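Local coordinates for ESX-5 secretion-associated protein EspG5 (Mycobacterium marinum, PDB 6VJ5) that acts as a specific cytoplasmic chaperone for its cognate PE/PPE proteins, preventing aggregation of PE/PPE dimers and being required for LipY and PE31/PPE18 secretion, at residues L89-V99 against I111-V119. Sequence-based numbering, arbitrary orientation.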
loop_
_atom_site.group_PDB
_atom_site.type_symbol
_atom_site.label_atom_id
_atom_site.label_comp_id
_atom_site.label_asym_id
_atom_site.label_seq_id
_atom_site.Cartn_x
_atom_site.Cartn_y
_atom_site.Cartn_z
ATOM N N LEU C 89 17.498 21.522 -2.127
ATOM C CA LEU C 89 17.718 22.896 -2.550
ATOM C C LEU C 89 16.391 23.545 -2.901
ATOM O O LEU C 89 15.486 22.895 -3.431
ATOM C CB LEU C 89 18.652 22.965 -3.756
ATOM C CG LEU C 89 19.962 22.201 -3.582
ATOM C CD1 LEU C 89 19.806 20.797 -4.152
ATOM C CD2 LEU C 89 21.117 22.936 -4.220
ATOM N N SER C 90 16.290 24.839 -2.617
ATOM C CA SER C 90 15.070 25.574 -2.896
ATOM C C SER C 90 15.395 26.927 -3.506
ATOM O O SER C 90 16.430 27.535 -3.222
ATOM C CB SER C 90 14.222 25.775 -1.630
ATOM O OG SER C 90 14.974 26.417 -0.614
ATOM N N ARG C 91 14.502 27.367 -4.386
ATOM C CA ARG C 91 14.377 28.768 -4.762
ATOM C C ARG C 91 13.376 29.401 -3.804
ATOM O O ARG C 91 12.208 28.997 -3.769
ATOM C CB ARG C 91 13.919 28.896 -6.215
ATOM C CG ARG C 91 13.168 30.175 -6.541
ATOM C CD ARG C 91 12.991 30.341 -8.055
ATOM N NE ARG C 91 14.281 30.476 -8.727
ATOM C CZ ARG C 91 14.858 29.523 -9.454
ATOM N NH1 ARG C 91 14.257 28.353 -9.635
ATOM N NH2 ARG C 91 16.038 29.746 -10.011
ATOM N N GLY C 92 13.836 30.353 -3.006
ATOM C CA GLY C 92 13.018 30.885 -1.938
ATOM C C GLY C 92 13.193 30.080 -0.663
ATOM O O GLY C 92 14.208 29.409 -0.450
ATOM N N LYS C 93 12.178 30.140 0.191
ATOM C CA LYS C 93 12.242 29.406 1.448
ATOM C C LYS C 93 12.135 27.905 1.194
ATOM O O LYS C 93 11.318 27.447 0.392
ATOM C CB LYS C 93 11.136 29.860 2.401
ATOM C CG LYS C 93 11.181 29.144 3.744
ATOM C CD LYS C 93 10.157 29.692 4.725
ATOM C CE LYS C 93 10.114 28.842 5.994
ATOM N NZ LYS C 93 11.435 28.767 6.685
ATOM N N LEU C 94 12.986 27.140 1.872
ATOM C CA LEU C 94 12.982 25.689 1.752
ATOM C C LEU C 94 11.840 25.131 2.591
ATOM O O LEU C 94 11.789 25.348 3.808
ATOM C CB LEU C 94 14.326 25.120 2.199
ATOM C CG LEU C 94 14.471 23.598 2.180
ATOM C CD1 LEU C 94 14.149 23.046 0.802
ATOM C CD2 LEU C 94 15.878 23.205 2.607
ATOM N N LEU C 95 10.926 24.414 1.942
ATOM C CA LEU C 95 9.716 23.924 2.585
ATOM C C LEU C 95 9.823 22.476 3.040
ATOM O O LEU C 95 8.849 21.936 3.574
ATOM C CB LEU C 95 8.530 24.065 1.629
ATOM C CG LEU C 95 8.206 25.483 1.167
ATOM C CD1 LEU C 95 7.028 25.420 0.208
ATOM C CD2 LEU C 95 7.921 26.378 2.347
ATOM N N TYR C 96 10.968 21.835 2.822
ATOM C CA TYR C 96 11.198 20.460 3.262
ATOM C C TYR C 96 10.069 19.533 2.825
ATOM O O TYR C 96 9.609 18.675 3.579
ATOM C CB TYR C 96 11.404 20.421 4.774
ATOM C CG TYR C 96 12.578 21.264 5.199
ATOM C CD1 TYR C 96 13.873 20.795 5.046
ATOM C CD2 TYR C 96 12.399 22.537 5.728
ATOM C CE1 TYR C 96 14.959 21.558 5.417
ATOM C CE2 TYR C 96 13.483 23.310 6.101
ATOM C CZ TYR C 96 14.760 22.813 5.942
ATOM O OH TYR C 96 15.847 23.574 6.311
ATOM N N GLY C 97 9.633 19.699 1.581
ATOM C CA GLY C 97 8.694 18.785 0.976
ATOM C C GLY C 97 7.237 19.160 1.108
ATOM O O GLY C 97 6.399 18.561 0.418
ATOM N N VAL C 98 6.909 20.138 1.948
ATOM C CA VAL C 98 5.521 20.475 2.241
ATOM C C VAL C 98 4.941 21.259 1.068
ATOM O O VAL C 98 5.359 22.385 0.788
ATOM C CB VAL C 98 5.398 21.273 3.546
ATOM C CG1 VAL C 98 3.929 21.563 3.840
ATOM C CG2 VAL C 98 6.067 20.537 4.686
ATOM N N VAL C 99 3.955 20.673 0.399
ATOM C CA VAL C 99 3.121 21.373 -0.570
ATOM C C VAL C 99 1.861 21.797 0.167
ATOM O O VAL C 99 1.139 20.950 0.707
ATOM C CB VAL C 99 2.792 20.478 -1.775
ATOM C CG1 VAL C 99 2.095 21.274 -2.859
ATOM C CG2 VAL C 99 4.061 19.835 -2.313
ATOM N N ILE C 111 6.259 17.091 -4.948
ATOM C CA ILE C 111 7.154 17.919 -4.140
ATOM C C ILE C 111 6.883 19.367 -4.501
ATOM O O ILE C 111 6.294 19.664 -5.556
ATOM C CB ILE C 111 8.638 17.538 -4.353
ATOM C CG1 ILE C 111 9.032 17.637 -5.826
ATOM C CG2 ILE C 111 8.913 16.134 -3.838
ATOM C CD1 ILE C 111 10.508 17.361 -6.072
ATOM N N PRO C 112 7.289 20.309 -3.646
ATOM C CA PRO C 112 7.022 21.725 -3.938
ATOM C C PRO C 112 7.703 22.164 -5.226
ATOM O O PRO C 112 8.835 21.774 -5.515
ATOM C CB PRO C 112 7.594 22.457 -2.717
ATOM C CG PRO C 112 7.602 21.420 -1.620
ATOM C CD PRO C 112 7.914 20.120 -2.323
ATOM N N ASP C 113 7.003 23.000 -5.996
ATOM C CA ASP C 113 7.532 23.444 -7.283
ATOM C C ASP C 113 8.845 24.206 -7.146
ATOM O O ASP C 113 9.583 24.324 -8.131
ATOM C CB ASP C 113 6.512 24.328 -8.010
ATOM C CG ASP C 113 5.465 23.525 -8.763
ATOM O OD1 ASP C 113 5.737 22.353 -9.098
ATOM O OD2 ASP C 113 4.371 24.068 -9.025
ATOM N N ASN C 114 9.152 24.728 -5.961
ATOM C CA ASN C 114 10.383 25.472 -5.738
ATOM C C ASN C 114 11.517 24.596 -5.221
ATOM O O ASN C 114 12.565 25.129 -4.833
ATOM C CB ASN C 114 10.143 26.608 -4.737
ATOM C CG ASN C 114 10.011 26.104 -3.309
ATOM O OD1 ASN C 114 9.331 25.113 -3.053
ATOM N ND2 ASN C 114 10.670 26.780 -2.375
ATOM N N GLU C 115 11.334 23.277 -5.195
ATOM C CA GLU C 115 12.262 22.365 -4.541
ATOM C C GLU C 115 12.908 21.441 -5.565
ATOM O O GLU C 115 12.264 21.003 -6.522
ATOM C CB GLU C 115 11.546 21.543 -3.457
ATOM C CG GLU C 115 12.392 21.274 -2.226
ATOM C CD GLU C 115 11.626 20.574 -1.116
ATOM O OE1 GLU C 115 11.904 19.386 -0.864
ATOM O OE2 GLU C 115 10.755 21.213 -0.487
ATOM N N PHE C 116 14.192 21.170 -5.349
ATOM C CA PHE C 116 15.008 20.283 -6.167
ATOM C C PHE C 116 15.712 19.339 -5.198
ATOM O O PHE C 116 16.274 19.788 -4.194
ATOM C CB PHE C 116 16.004 21.089 -7.010
ATOM C CG PHE C 116 15.409 22.343 -7.616
ATOM C CD1 PHE C 116 15.391 23.534 -6.902
ATOM C CD2 PHE C 116 14.864 22.330 -8.895
ATOM C CE1 PHE C 116 14.842 24.692 -7.452
ATOM C CE2 PHE C 116 14.316 23.486 -9.449
ATOM C CZ PHE C 116 14.307 24.666 -8.725
ATOM N N ARG C 117 15.664 18.039 -5.475
ATOM C CA ARG C 117 16.122 17.030 -4.523
ATOM C C ARG C 117 17.225 16.191 -5.145
ATOM O O ARG C 117 17.018 15.563 -6.189
ATOM C CB ARG C 117 14.964 16.140 -4.069
ATOM C CG ARG C 117 14.226 16.668 -2.841
ATOM C CD ARG C 117 12.715 16.444 -2.918
ATOM N NE ARG C 117 12.056 16.969 -1.724
ATOM C CZ ARG C 117 11.747 16.248 -0.649
ATOM N NH1 ARG C 117 12.014 14.948 -0.607
ATOM N NH2 ARG C 117 11.160 16.830 0.386
ATOM N N VAL C 118 18.386 16.172 -4.491
ATOM C CA VAL C 118 19.585 15.504 -4.985
ATOM C C VAL C 118 20.005 14.439 -3.977
ATOM O O VAL C 118 20.304 14.757 -2.818
ATOM C CB VAL C 118 20.736 16.496 -5.219
ATOM C CG1 VAL C 118 22.017 15.745 -5.553
ATOM C CG2 VAL C 118 20.389 17.492 -6.305
ATOM N N VAL C 119 20.073 13.189 -4.427
ATOM C CA VAL C 119 20.576 12.083 -3.623
ATOM C C VAL C 119 21.827 11.528 -4.293
ATOM O O VAL C 119 21.820 11.239 -5.496
ATOM C CB VAL C 119 19.515 10.982 -3.440
ATOM C CG1 VAL C 119 20.071 9.837 -2.614
ATOM C CG2 VAL C 119 18.277 11.559 -2.781
HETATM O O HOH W 1 10.964 23.967 -0.700
#
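L89 and F116 form a hydrogen-bonded pair (L89 N to F116 O, 3.0 Å) where strands 83-91 and 115-123, central neighbours in the antiparallel EspG sheet, part into their joining loop. Beyond the last bridge, S90 with E115, N114 O accepts R91 N (3.0 Å), and the two amide hydrogens of N114 ND2 go to R91 O (3.0 Å) and K93 O (2.9 Å). Both oxygens lie in the amide plane, though ND2 stands above the R91 carbonyl plane and is tilted from that of K93. N114 CG, between backbone N and carbonyl carbon (chi1 75°), turns the amide across to the 91-93 bend, where G92, at phi 89°, suits a backbone that would press a CB against the preceding carbonyl. E115 extends past L94 CD1 to the type I' turn 95-98, where its OE2 accepts from G97 N on the syn lone pair (2.8 Å). P112 lays CG and CD against the G97-V98 backbone; V99 CG2 packs on P112 CD (3.9 Å). A water donates to N114 OD1 and E115 OE2, accepting from L95 N. Behind, R117 NE steadies the carboxylate with a salt bridge to E115 OE1 (2.6 Å), from the anti side and 27° out of the carboxylate plane.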